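Local coordinates for protein minor fimbrium subunit Mfa5 (Porphyromonas gingivalis ATCC 33277, PDB 6TO1) that serves as an accessory subunit of the minor fimbriae, surface pili that mediate biofilm formation and adhesion to host cells and other oral bacteria, at residues T207-Q210 with G211-M215; N218-A221 with T222-A225; A344-E347 with A348-K352; T378-D381 with E382-F386. One frame throughout, in Å; residues are numbered along the deposited sequence.

Interaction 1: residues T207-Q210 with G211-M215; sequences THTQ and GGLKM. With MG (magnesium ion), chain B; PO4 (phosphate ion), chain C.
The His208 ring meets Gly211 at its edge, where the glycine N-H reaches ND1 at a bent angle. The donor sits 28° out of the ring plane, and Gly211 N to His208 ND1 measures 2.9 Å with an N-H...acceptor angle of 131°, a short capping bond that makes His208 the N-cap of helix 209-220. With chi1 at -156°, CG stands anti to the backbone N and brings ND1 within reach of that N-H. The ring of Tyr242 also meets this ring, while NE2 pairs with Ala314 O. The second flat group, the Gln210 amide, is held at both ends, OE1 by Tyr242 N and NE2 by Glu347 OE1.

The backbone then enters regular helical bonding: Gly212 N reaches His208 O at 3.0 Å, Leu213 N reaches Thr209 O at 2.9 Å, and Lys214 N reaches Gln210 O at 2.8 Å. Leu213 CG also lies against Thr209 O.

Just before the cap, Thr207 OG1 binds magnesium at 2.1 Å and donates to phosphate O2 at 2.8 Å. Ser135, Ser137 and two waters also bind the metal of this von Willebrand factor A adhesion site; phosphate O4, probably from the crystallisation liquor, fills the sixth place. Since ND1 accepts while NE2 pairs with a carbonyl, the bonding is consistent with a proton on NE2, and the N-cap residue directly follows the metal ligand Thr207.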
ATOM      1  N   THR A 207      36.025 -24.154 -14.740  1.00 16.94           N
ATOM      2  CA  THR A 207      35.216 -22.998 -14.351  1.00 16.98           C
ATOM      3  C   THR A 207      34.273 -22.651 -15.504  1.00 17.48           C
ATOM      4  O   THR A 207      34.558 -21.767 -16.327  1.00 19.62           O
ATOM      5  CB  THR A 207      36.106 -21.814 -13.954  1.00 18.39           C
ATOM      6  OG1 THR A 207      37.095 -22.205 -12.977  1.00 17.63           O
ATOM      7  CG2 THR A 207      35.265 -20.673 -13.407  1.00 17.54           C
ATOM      8  N   HIS A 208      33.128 -23.331 -15.547  1.00 14.70           N
ATOM      9  CA  HIS A 208      32.155 -23.202 -16.649  1.00 17.49           C
ATOM     10  C   HIS A 208      31.093 -22.171 -16.264  1.00 16.42           C
ATOM     11  O   HIS A 208      29.935 -22.480 -15.983  1.00 16.14           O
ATOM     12  CB  HIS A 208      31.542 -24.561 -16.941  1.00 17.50           C
ATOM     13  CG  HIS A 208      30.985 -24.730 -18.322  1.00 15.04           C
ATOM     14  ND1 HIS A 208      30.186 -23.792 -18.940  1.00 17.02           N
ATOM     15  CD2 HIS A 208      31.077 -25.769 -19.181  1.00 14.95           C
ATOM     16  CE1 HIS A 208      29.815 -24.248 -20.128  1.00 15.72           C
ATOM     17  NE2 HIS A 208      30.357 -25.441 -20.301  1.00 17.46           N
ATOM     18  N   THR A 209      31.543 -20.912 -16.173  1.00 14.64           N
ATOM     19  CA  THR A 209      30.659 -19.848 -15.693  1.00 17.85           C
ATOM     20  C   THR A 209      29.448 -19.695 -16.613  1.00 15.48           C
ATOM     21  O   THR A 209      28.319 -19.509 -16.146  1.00 15.16           O
ATOM     22  CB  THR A 209      31.469 -18.565 -15.556  1.00 17.66           C
ATOM     23  OG1 THR A 209      32.581 -18.817 -14.679  1.00 19.21           O
ATOM     24  CG2 THR A 209      30.641 -17.405 -14.998  1.00 15.37           C
ATOM     25  N   GLN A 210      29.655 -19.803 -17.916  1.00 15.62           N
ATOM     26  CA  GLN A 210      28.517 -19.782 -18.824  1.00 14.07           C
ATOM     27  C   GLN A 210      27.514 -20.860 -18.436  1.00 14.95           C
ATOM     28  O   GLN A 210      26.303 -20.617 -18.408  1.00 15.31           O
ATOM     29  CB  GLN A 210      28.984 -19.974 -20.257  1.00 15.73           C
ATOM     30  CG  GLN A 210      27.829 -20.248 -21.190  1.00 18.88           C
ATOM     31  CD  GLN A 210      28.214 -20.309 -22.649  1.00 19.45           C
ATOM     32  OE1 GLN A 210      29.295 -20.808 -23.013  1.00 18.66           O
ATOM     33  NE2 GLN A 210      27.322 -19.794 -23.505  1.00 16.73           N
ATOM     34  N   GLY A 211      28.006 -22.057 -18.105  1.00 17.38           N
ATOM     35  CA  GLY A 211      27.096 -23.145 -17.758  1.00 19.77           C
ATOM     36  C   GLY A 211      26.322 -22.882 -16.479  1.00 14.13           C
ATOM     37  O   GLY A 211      25.122 -23.181 -16.389  1.00 15.91           O
ATOM     38  N   GLY A 212      26.989 -22.318 -15.468  1.00 15.57           N
ATOM     39  CA  GLY A 212      26.282 -21.905 -14.276  1.00 18.44           C
ATOM     40  C   GLY A 212      25.195 -20.892 -14.582  1.00 17.17           C
ATOM     41  O   GLY A 212      24.069 -21.007 -14.097  1.00 17.76           O
ATOM     42  N   LEU A 213      25.506 -19.907 -15.422  1.00 16.25           N
ATOM     43  CA  LEU A 213      24.510 -18.905 -15.768  1.00 15.25           C
ATOM     44  C   LEU A 213      23.381 -19.488 -16.613  1.00 17.81           C
ATOM     45  O   LEU A 213      22.220 -19.094 -16.456  1.00 17.28           O
ATOM     46  CB  LEU A 213      25.182 -17.745 -16.496  1.00 15.24           C
ATOM     47  CG  LEU A 213      26.115 -16.905 -15.657  1.00 15.10           C
ATOM     48  CD1 LEU A 213      26.921 -15.942 -16.499  1.00 17.03           C
ATOM     49  CD2 LEU A 213      25.330 -16.121 -14.571  1.00 19.11           C
ATOM     50  N   LYS A 214      23.698 -20.416 -17.526  1.00 14.12           N
ATOM     51  CA  LYS A 214      22.660 -21.057 -18.323  1.00 16.15           C
ATOM     52  C   LYS A 214      21.695 -21.843 -17.443  1.00 17.86           C
ATOM     53  O   LYS A 214      20.478 -21.765 -17.626  1.00 17.75           O
ATOM     54  CB  LYS A 214      23.294 -21.965 -19.376  1.00 17.77           C
ATOM     55  CG  LYS A 214      22.296 -22.855 -20.116  1.00 15.39           C
ATOM     56  CD  LYS A 214      21.286 -22.062 -20.928  1.00 16.81           C
ATOM     57  CE  LYS A 214      20.280 -22.998 -21.629  1.00 19.81           C
ATOM     58  NZ  LYS A 214      19.347 -22.259 -22.540  1.00 22.40           N
ATOM     59  N   MET A 215      22.211 -22.590 -16.467  1.00 16.79           N
ATOM     60  CA  MET A 215      21.306 -23.292 -15.560  1.00 18.05           C
ATOM     61  C   MET A 215      20.433 -22.318 -14.769  1.00 17.65           C
ATOM     62  O   MET A 215      19.236 -22.572 -14.553  1.00 17.38           O
ATOM     63  CB  MET A 215      22.105 -24.190 -14.621  1.00 15.97           C
ATOM     64  CG  MET A 215      21.182 -25.005 -13.736  1.00 22.50           C
ATOM     65  SD  MET A 215      22.080 -26.177 -12.748  1.00 24.06           S
ATOM     66  CE  MET A 215      22.215 -27.510 -13.953  1.00 22.99           C
TER
HETATM   67 MG    MG B1101      38.182 -21.440 -11.397  1.00 19.27          MG
HETATM   68  P   PO4 C1102      39.859 -23.945 -12.619  1.00 20.59           P
HETATM   69  O1  PO4 C1102      39.808 -25.408 -12.142  1.00 20.91           O
HETATM   70  O2  PO4 C1102      39.108 -23.816 -13.938  1.00 20.30           O
HETATM   71  O3  PO4 C1102      41.318 -23.613 -12.869  1.00 23.39           O
HETATM   72  O4  PO4 C1102      39.362 -23.021 -11.573  1.00 19.73           O
HETATM   73  O   HOH W   1      37.104 -19.751 -11.056  1.00 19.53           O
HETATM   74  O   HOH W   2      39.359 -20.225 -12.645  1.00 18.57           O

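Interaction 2: residues N218-A221 with T222-A225; sequences NIMA and TSTA
Ser223 N closes a turn on Met220 O at 2.9 Å from an unusual direction, 54° above the carbonyl plane instead of along a lone pair. The turn is of type I, runs from Met220 to Ser223 and takes the chain out of helix 209-220. Just before it, Ile219 O receives a weak bond from Thr222 N, long at 3.4 Å, and a water that donates to it at 2.8 Å. The same water lies 2.5 Å from Thr222 OG1, too short for the bond between them to be more than doubtful. The hydroxyl is brought there by a chi1 of 72°, which sets OG1 between the backbone N and the carbonyl carbon of its own residue and turns it back toward the last helical turn.

From here the chain is on its way to strand 227-234 of the central sheet, a helix-to-strand connection of the von Willebrand factor A fold. On the inner side, Met220 bends at chi2 and chi3, which lays SD alongside Ser223 CB at 4.0 Å, and the same thioether chain packs on Val129 and Ile230 of the sheet. Beyond the turn, Ser223 forms an ST turn: OG accepts from Ala225 N at 3.1 Å and is also hydrogen-bonded to Asp127 OD2 on the neighbouring strand 126-133.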
ATOM      1  N   ASN A 218      17.685 -21.328 -16.987  1.00 16.98           N
ATOM      2  CA  ASN A 218      16.702 -22.390 -17.085  1.00 19.35           C
ATOM      3  C   ASN A 218      15.791 -22.381 -15.865  1.00 21.10           C
ATOM      4  O   ASN A 218      14.567 -22.526 -15.985  1.00 19.57           O
ATOM      5  CB  ASN A 218      17.378 -23.757 -17.195  1.00 18.18           C
ATOM      6  CG  ASN A 218      17.951 -24.041 -18.588  1.00 22.07           C
ATOM      7  OD1 ASN A 218      17.767 -23.290 -19.545  1.00 21.16           O
ATOM      8  ND2 ASN A 218      18.640 -25.161 -18.687  1.00 24.94           N
ATOM      9  N   ILE A 219      16.379 -22.221 -14.683  1.00 20.60           N
ATOM     10  CA  ILE A 219      15.595 -22.193 -13.458  1.00 17.32           C
ATOM     11  C   ILE A 219      14.697 -20.969 -13.426  1.00 21.07           C
ATOM     12  O   ILE A 219      13.521 -21.061 -13.073  1.00 17.61           O
ATOM     13  CB  ILE A 219      16.524 -22.231 -12.235  1.00 19.89           C
ATOM     14  CG1 ILE A 219      17.166 -23.611 -12.127  1.00 22.31           C
ATOM     15  CG2 ILE A 219      15.748 -21.924 -10.957  1.00 20.80           C
ATOM     16  CD1 ILE A 219      18.322 -23.695 -11.169  1.00 24.45           C
ATOM     17  N   MET A 220      15.236 -19.807 -13.784  1.00 19.37           N
ATOM     18  CA  MET A 220      14.465 -18.573 -13.716  1.00 18.21           C
ATOM     19  C   MET A 220      13.321 -18.544 -14.717  1.00 21.46           C
ATOM     20  O   MET A 220      12.340 -17.819 -14.497  1.00 19.90           O
ATOM     21  CB  MET A 220      15.384 -17.377 -13.945  1.00 18.90           C
ATOM     22  CG  MET A 220      14.713 -16.059 -13.593  1.00 20.71           C
ATOM     23  SD  MET A 220      14.546 -15.873 -11.793  1.00 21.01           S
ATOM     24  CE  MET A 220      16.168 -15.327 -11.297  1.00 23.01           C
ATOM     25  N   ALA A 221      13.395 -19.347 -15.779  1.00 21.89           N
ATOM     26  CA  ALA A 221      12.327 -19.372 -16.777  1.00 20.21           C
ATOM     27  C   ALA A 221      10.962 -19.729 -16.197  1.00 25.50           C
ATOM     28  O   ALA A 221       9.941 -19.386 -16.791  1.00 27.59           O
ATOM     29  CB  ALA A 221      12.666 -20.361 -17.882  1.00 25.47           C
ATOM     30  N   THR A 222      10.907 -20.445 -15.085  1.00 22.29           N
ATOM     31  CA  THR A 222       9.609 -20.793 -14.499  1.00 27.69           C
ATOM     32  C   THR A 222       9.083 -19.734 -13.528  1.00 30.40           C
ATOM     33  O   THR A 222       7.964 -19.870 -13.017  1.00 27.59           O
ATOM     34  CB  THR A 222       9.704 -22.134 -13.770  1.00 32.68           C
ATOM     35  OG1 THR A 222      10.464 -21.947 -12.570  1.00 30.66           O
ATOM     36  CG2 THR A 222      10.398 -23.177 -14.664  1.00 39.14           C
ATOM     37  N   SER A 223       9.850 -18.692 -13.270  1.00 22.14           N
ATOM     38  CA  SER A 223       9.464 -17.688 -12.294  1.00 23.97           C
ATOM     39  C   SER A 223       8.364 -16.792 -12.834  1.00 25.92           C
ATOM     40  O   SER A 223       8.410 -16.345 -13.983  1.00 24.70           O
ATOM     41  CB  SER A 223      10.679 -16.826 -11.921  1.00 22.32           C
ATOM     42  OG  SER A 223      10.299 -15.666 -11.163  1.00 24.54           O
ATOM     43  N   THR A 224       7.376 -16.507 -11.983  1.00 28.61           N
ATOM     44  CA  THR A 224       6.395 -15.470 -12.267  1.00 34.79           C
ATOM     45  C   THR A 224       6.527 -14.291 -11.303  1.00 37.46           C
ATOM     46  O   THR A 224       5.580 -13.519 -11.142  1.00 30.94           O
ATOM     47  CB  THR A 224       4.977 -16.047 -12.213  1.00 30.45           C
ATOM     48  OG1 THR A 224       4.755 -16.630 -10.928  1.00 31.27           O
ATOM     49  CG2 THR A 224       4.796 -17.132 -13.258  1.00 41.41           C
ATOM     50  N   ALA A 225       7.686 -14.130 -10.675  1.00 26.87           N
ATOM     51  CA  ALA A 225       7.941 -13.002  -9.788  1.00 24.30           C
ATOM     52  C   ALA A 225       8.023 -11.685 -10.562  1.00 28.82           C
ATOM     53  O   ALA A 225       8.249 -11.639 -11.769  1.00 28.15           O
ATOM     54  CB  ALA A 225       9.243 -13.220  -9.003  1.00 23.72           C
TER
HETATM   55  O   HOH W   3      12.393 -23.301 -11.811  1.00 26.20           O

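Interaction 3: residues A344-E347 with A348-K352; sequences AINE and AQFAK
Asn346 O lies over the centre of the Phe350 ring, 3.5 Å above its plane, while accepting weak backbone bonds from Gln349 N at 3.1 Å and Phe350 N at 3.4 Å. Asn346 ND2, whose hydrogen bond is made elsewhere, lies 3.2 Å from Phe350 CZ, with amide and ring planes 45° apart; OD1 is taken by Leu302 N. Across another part of the ring, the Glu347 carboxylate stands almost perpendicular, at 87°, with OE1 3.8 Å from Phe350 CE2. A bend at chi2 (70°) curls the acid back to that position. There OE1 has two donors, one of them Tyr309 OH, and OE2 forms a salt bridge with Arg217 NE.

Elsewhere on helix 340-353, Ala348 N bonds to Ala344 O, and Ile345 O has two donors: Gln349 N at 3.0 Å and a water at 2.9 Å. That water also donates to Gln349 OE1, whose amide NE2 is bonded to Asn353 OD1, and accepts from Lys352 NZ at 2.7 Å.

Both carboxylate oxygens of Glu347 are therefore matched by donors although the residue is buried. The salt bridge to Arg217 would be expected to offset a negative charge and favour the ionised form.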
ATOM      1  N   ALA A 344      30.737 -16.081 -20.903  1.00 14.39           N
ATOM      2  CA  ALA A 344      29.898 -15.879 -19.724  1.00 17.52           C
ATOM      3  C   ALA A 344      29.224 -14.516 -19.739  1.00 15.87           C
ATOM      4  O   ALA A 344      28.061 -14.396 -19.341  1.00 15.59           O
ATOM      5  CB  ALA A 344      30.735 -16.050 -18.466  1.00 17.65           C
ATOM      6  N   ILE A 345      29.942 -13.465 -20.144  1.00 16.18           N
ATOM      7  CA  ILE A 345      29.289 -12.170 -20.328  1.00 14.22           C
ATOM      8  C   ILE A 345      28.146 -12.307 -21.339  1.00 16.66           C
ATOM      9  O   ILE A 345      27.055 -11.754 -21.155  1.00 15.80           O
ATOM     10  CB  ILE A 345      30.301 -11.095 -20.760  1.00 13.53           C
ATOM     11  CG1 ILE A 345      31.399 -10.909 -19.704  1.00 17.54           C
ATOM     12  CG2 ILE A 345      29.541  -9.821 -21.065  1.00 14.93           C
ATOM     13  CD1 ILE A 345      32.621 -10.174 -20.204  1.00 18.00           C
ATOM     14  N   ASN A 346      28.390 -13.068 -22.423  1.00 17.70           N
ATOM     15  CA  ASN A 346      27.400 -13.302 -23.473  1.00 18.84           C
ATOM     16  C   ASN A 346      26.161 -13.975 -22.909  1.00 15.76           C
ATOM     17  O   ASN A 346      25.020 -13.580 -23.212  1.00 18.11           O
ATOM     18  CB  ASN A 346      28.070 -14.170 -24.559  1.00 19.25           C
ATOM     19  CG  ASN A 346      27.501 -13.985 -25.951  1.00 19.96           C
ATOM     20  OD1 ASN A 346      28.217 -14.200 -26.940  1.00 17.50           O
ATOM     21  ND2 ASN A 346      26.233 -13.674 -26.049  1.00 18.20           N
ATOM     22  N   GLU A 347      26.365 -14.998 -22.075  1.00 15.85           N
ATOM     23  CA  GLU A 347      25.264 -15.729 -21.474  1.00 17.18           C
ATOM     24  C   GLU A 347      24.479 -14.843 -20.517  1.00 15.79           C
ATOM     25  O   GLU A 347      23.243 -14.893 -20.481  1.00 17.76           O
ATOM     26  CB  GLU A 347      25.818 -16.941 -20.746  1.00 16.25           C
ATOM     27  CG  GLU A 347      24.768 -17.905 -20.270  1.00 16.34           C
ATOM     28  CD  GLU A 347      24.106 -18.651 -21.410  1.00 16.29           C
ATOM     29  OE1 GLU A 347      24.761 -18.839 -22.458  1.00 19.37           O
ATOM     30  OE2 GLU A 347      22.938 -19.057 -21.259  1.00 17.18           O
ATOM     31  N   ALA A 348      25.179 -14.008 -19.759  1.00 16.53           N
ATOM     32  CA  ALA A 348      24.484 -13.070 -18.899  1.00 18.76           C
ATOM     33  C   ALA A 348      23.647 -12.099 -19.709  1.00 18.88           C
ATOM     34  O   ALA A 348      22.604 -11.660 -19.236  1.00 17.16           O
ATOM     35  CB  ALA A 348      25.474 -12.317 -18.020  1.00 16.54           C
ATOM     36  N   GLN A 349      24.084 -11.747 -20.922  1.00 19.08           N
ATOM     37  CA  GLN A 349      23.300 -10.822 -21.740  1.00 22.06           C
ATOM     38  C   GLN A 349      21.926 -11.403 -22.059  1.00 18.82           C
ATOM     39  O   GLN A 349      20.926 -10.671 -22.093  1.00 18.82           O
ATOM     40  CB  GLN A 349      24.035 -10.479 -23.040  1.00 19.20           C
ATOM     41  CG  GLN A 349      23.363  -9.341 -23.809  1.00 20.91           C
ATOM     42  CD  GLN A 349      23.296  -8.043 -23.003  1.00 22.17           C
ATOM     43  OE1 GLN A 349      24.296  -7.551 -22.506  1.00 23.67           O
ATOM     44  NE2 GLN A 349      22.105  -7.499 -22.870  1.00 25.40           N
ATOM     45  N   PHE A 350      21.853 -12.717 -22.309  1.00 16.85           N
ATOM     46  CA  PHE A 350      20.559 -13.341 -22.565  1.00 20.16           C
ATOM     47  C   PHE A 350      19.670 -13.211 -21.336  1.00 23.75           C
ATOM     48  O   PHE A 350      18.467 -12.950 -21.458  1.00 18.91           O
ATOM     49  CB  PHE A 350      20.707 -14.819 -22.954  1.00 17.57           C
ATOM     50  CG  PHE A 350      21.697 -15.064 -24.070  1.00 19.61           C
ATOM     51  CD1 PHE A 350      21.787 -14.183 -25.147  1.00 17.46           C
ATOM     52  CD2 PHE A 350      22.544 -16.154 -24.029  1.00 20.60           C
ATOM     53  CE1 PHE A 350      22.702 -14.391 -26.163  1.00 19.23           C
ATOM     54  CE2 PHE A 350      23.453 -16.353 -25.033  1.00 20.84           C
ATOM     55  CZ  PHE A 350      23.537 -15.483 -26.090  1.00 18.22           C
ATOM     56  N   ALA A 351      20.253 -13.368 -20.141  1.00 19.59           N
ATOM     57  CA  ALA A 351      19.487 -13.189 -18.903  1.00 19.83           C
ATOM     58  C   ALA A 351      19.013 -11.746 -18.754  1.00 18.55           C
ATOM     59  O   ALA A 351      17.862 -11.500 -18.362  1.00 19.54           O
ATOM     60  CB  ALA A 351      20.338 -13.578 -17.696  1.00 17.38           C
ATOM     61  N   LYS A 352      19.887 -10.779 -19.079  1.00 20.44           N
ATOM     62  CA  LYS A 352      19.490  -9.377 -18.997  1.00 20.14           C
ATOM     63  C   LYS A 352      18.382  -9.068 -19.991  1.00 21.07           C
ATOM     64  O   LYS A 352      17.449  -8.318 -19.679  1.00 23.13           O
ATOM     65  CB  LYS A 352      20.689  -8.458 -19.248  1.00 20.80           C
ATOM     66  CG  LYS A 352      21.827  -8.555 -18.218  1.00 19.31           C
ATOM     67  CD  LYS A 352      23.118  -7.937 -18.760  1.00 23.47           C
ATOM     68  CE  LYS A 352      24.291  -8.283 -17.866  1.00 17.72           C
ATOM     69  NZ  LYS A 352      25.542  -7.603 -18.305  1.00 17.25           N
TER
HETATM   70  O   HOH W   4      26.189  -9.055 -20.523  1.00 18.93           O

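Interaction 4: residues T378-D381 with E382-F386; sequences TATD and ENHFF
Hydrogen bonds between Asp381 and His384 dominate. The ring donates from ND1 to Asp381 OD1 over 2.7 Å at a nearly straight 164°; the oxygen lies at the ring edge, in its plane, yet is itself met from above the carboxylate plane, the two planes being 61° apart. His384 N reaches Asp381 O at 2.9 Å and, weakly, OD1 at 3.0 Å, so one carboxylate oxygen serves both the ring and the backbone of the same histidine. Asp381 can do this because chi1 of 51° folds CG back over its own backbone, toward the following turn.

That turn is a short 3-10 segment, 382-384, spanned by the bond from Phe385 N to Glu382 O at 3.1 Å. The loop after helix 369-378 and this segment lead into strand 385-387, an outermost strand of the von Willebrand factor A domain's mixed sheet.

A CH-pi contact places Thr380 CB over one face of the His384 ring, 4.2 Å from the centroid. Thr380 OG1 is bonded to Ile358 N on the adjacent strand.

Apolar contacts are made by Ala379, whose CB approaches His384 CB at 3.9 Å and Phe385 CB at 4.5 Å.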
ATOM      1  N   THR A 378      29.599  -8.794 -16.669  1.00 14.73           N
ATOM      2  CA  THR A 378      28.603  -9.827 -16.487  1.00 14.09           C
ATOM      3  C   THR A 378      27.424  -9.296 -15.675  1.00 14.61           C
ATOM      4  O   THR A 378      26.263  -9.620 -15.965  1.00 17.71           O
ATOM      5  CB  THR A 378      29.237 -11.032 -15.769  1.00 18.13           C
ATOM      6  OG1 THR A 378      30.367 -11.521 -16.495  1.00 20.87           O
ATOM      7  CG2 THR A 378      28.249 -12.147 -15.619  1.00 16.04           C
ATOM      8  N   ALA A 379      27.704  -8.417 -14.708  1.00 17.26           N
ATOM      9  CA  ALA A 379      26.661  -7.827 -13.888  1.00 14.74           C
ATOM     10  C   ALA A 379      25.824  -6.837 -14.695  1.00 19.01           C
ATOM     11  O   ALA A 379      26.195  -6.409 -15.792  1.00 17.37           O
ATOM     12  CB  ALA A 379      27.268  -7.099 -12.692  1.00 18.72           C
ATOM     13  N   THR A 380      24.684  -6.456 -14.117  1.00 16.82           N
ATOM     14  CA  THR A 380      23.791  -5.508 -14.774  1.00 19.03           C
ATOM     15  C   THR A 380      24.507  -4.207 -15.097  1.00 19.72           C
ATOM     16  O   THR A 380      24.300  -3.623 -16.167  1.00 20.08           O
ATOM     17  CB  THR A 380      22.583  -5.243 -13.883  1.00 19.96           C
ATOM     18  OG1 THR A 380      21.681  -6.351 -13.974  1.00 19.64           O
ATOM     19  CG2 THR A 380      21.815  -3.985 -14.314  1.00 22.27           C
ATOM     20  N   ASP A 381      25.341  -3.741 -14.179  1.00 21.37           N
ATOM     21  CA  ASP A 381      26.231  -2.607 -14.401  1.00 21.92           C
ATOM     22  C   ASP A 381      27.374  -2.756 -13.407  1.00 19.20           C
ATOM     23  O   ASP A 381      27.371  -3.654 -12.558  1.00 22.03           O
ATOM     24  CB  ASP A 381      25.500  -1.268 -14.245  1.00 19.68           C
ATOM     25  CG  ASP A 381      24.734  -1.171 -12.946  1.00 21.95           C
ATOM     26  OD1 ASP A 381      25.291  -1.533 -11.893  1.00 22.30           O
ATOM     27  OD2 ASP A 381      23.579  -0.706 -12.966  1.00 23.91           O
ATOM     28  N   GLU A 382      28.350  -1.852 -13.495  0.51 20.15           N
ATOM     29  CA  GLU A 382      29.523  -1.975 -12.641  0.51 26.03           C
ATOM     30  C   GLU A 382      29.148  -1.888 -11.168  0.51 26.86           C
ATOM     31  O   GLU A 382      29.794  -2.520 -10.321  0.51 22.90           O
ATOM     32  CB  GLU A 382      30.563  -0.897 -12.980  0.51 26.88           C
ATOM     33  CG  GLU A 382      31.604  -0.722 -11.892  0.51 30.63           C
ATOM     34  CD  GLU A 382      32.903  -0.119 -12.408  0.51 33.21           C
ATOM     35  OE1 GLU A 382      33.864  -0.019 -11.617  0.51 28.65           O
ATOM     36  OE2 GLU A 382      32.961   0.234 -13.606  0.51 32.33           O
ATOM     37  N   ASN A 383      28.104  -1.124 -10.846  1.00 22.15           N
ATOM     38  CA  ASN A 383      27.664  -0.991  -9.465  1.00 23.47           C
ATOM     39  C   ASN A 383      26.975  -2.244  -8.934  1.00 27.41           C
ATOM     40  O   ASN A 383      26.739  -2.326  -7.728  1.00 25.31           O
ATOM     41  CB  ASN A 383      26.728   0.204  -9.332  1.00 30.63           C
ATOM     42  CG  ASN A 383      27.479   1.530  -9.367  1.00 48.31           C
ATOM     43  OD1 ASN A 383      28.707   1.566  -9.240  1.00 44.60           O
ATOM     44  ND2 ASN A 383      26.749   2.622  -9.549  1.00 40.21           N
ATOM     45  N   HIS A 384      26.644  -3.215  -9.791  1.00 20.49           N
ATOM     46  CA  HIS A 384      26.153  -4.507  -9.335  1.00 19.74           C
ATOM     47  C   HIS A 384      27.265  -5.549  -9.215  1.00 19.34           C
ATOM     48  O   HIS A 384      26.976  -6.739  -9.028  1.00 19.41           O
ATOM     49  CB  HIS A 384      25.062  -5.027 -10.274  1.00 17.58           C
ATOM     50  CG  HIS A 384      23.740  -4.359 -10.090  1.00 21.69           C
ATOM     51  ND1 HIS A 384      23.517  -3.039 -10.433  1.00 26.72           N
ATOM     52  CD2 HIS A 384      22.570  -4.822  -9.602  1.00 27.91           C
ATOM     53  CE1 HIS A 384      22.263  -2.729 -10.179  1.00 28.61           C
ATOM     54  NE2 HIS A 384      21.668  -3.790  -9.665  1.00 25.83           N
ATOM     55  N   PHE A 385      28.517  -5.129  -9.326  1.00 18.39           N
ATOM     56  CA  PHE A 385      29.674  -5.937  -8.989  1.00 17.79           C
ATOM     57  C   PHE A 385      30.298  -5.397  -7.710  1.00 24.88           C
ATOM     58  O   PHE A 385      30.368  -4.176  -7.513  1.00 22.66           O
ATOM     59  CB  PHE A 385      30.727  -5.892 -10.113  1.00 18.71           C
ATOM     60  CG  PHE A 385      32.070  -6.351  -9.689  1.00 17.19           C
ATOM     61  CD1 PHE A 385      32.369  -7.698  -9.623  1.00 17.25           C
ATOM     62  CD2 PHE A 385      33.060  -5.436  -9.340  1.00 22.14           C
ATOM     63  CE1 PHE A 385      33.618  -8.131  -9.238  1.00 22.65           C
ATOM     64  CE2 PHE A 385      34.311  -5.874  -8.932  1.00 23.71           C
ATOM     65  CZ  PHE A 385      34.590  -7.221  -8.900  1.00 17.73           C
ATOM     66  N   PHE A 386      30.777  -6.289  -6.852  1.00 21.23           N
ATOM     67  CA  PHE A 386      31.672  -5.873  -5.782  1.00 17.17           C
ATOM     68  C   PHE A 386      32.635  -6.996  -5.430  1.00 23.56           C
ATOM     69  O   PHE A 386      32.370  -8.172  -5.682  1.00 20.83           O
ATOM     70  CB  PHE A 386      30.888  -5.373  -4.548  1.00 25.53           C
ATOM     71  CG  PHE A 386      29.967  -6.385  -3.908  1.00 24.85           C
ATOM     72  CD1 PHE A 386      30.456  -7.275  -2.967  1.00 24.41           C
ATOM     73  CD2 PHE A 386      28.612  -6.405  -4.204  1.00 25.98           C
ATOM     74  CE1 PHE A 386      29.619  -8.190  -2.353  1.00 26.98           C
ATOM     75  CE2 PHE A 386      27.765  -7.330  -3.596  1.00 28.08           C
ATOM     76  CZ  PHE A 386      28.276  -8.201  -2.658  1.00 23.13           C
TER

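In the fold
All four interactions lie on one side of the chain's centre, in the von Willebrand factor A domain, and follow in series from 1 to 4. Interactions 1 and 2 mark the start and end of helix 209-220, their centres about 17 Å apart. Interaction 3 lies on helix 340-353, centred about 10 Å from interaction 1; the helices meet through Thr209 with Ala344. Interaction 4, about 12 Å from interaction 3 between centres, begins at the end of helix 369-378 and is joined to helix 340-353 by Lys352 NZ and Ala379 O. Interactions 2 and 4 do not touch. Helices 209-220 and 340-353 thus pack together beside the magnesium site, with strand 385-387 at the outer edge of the domain's sheet.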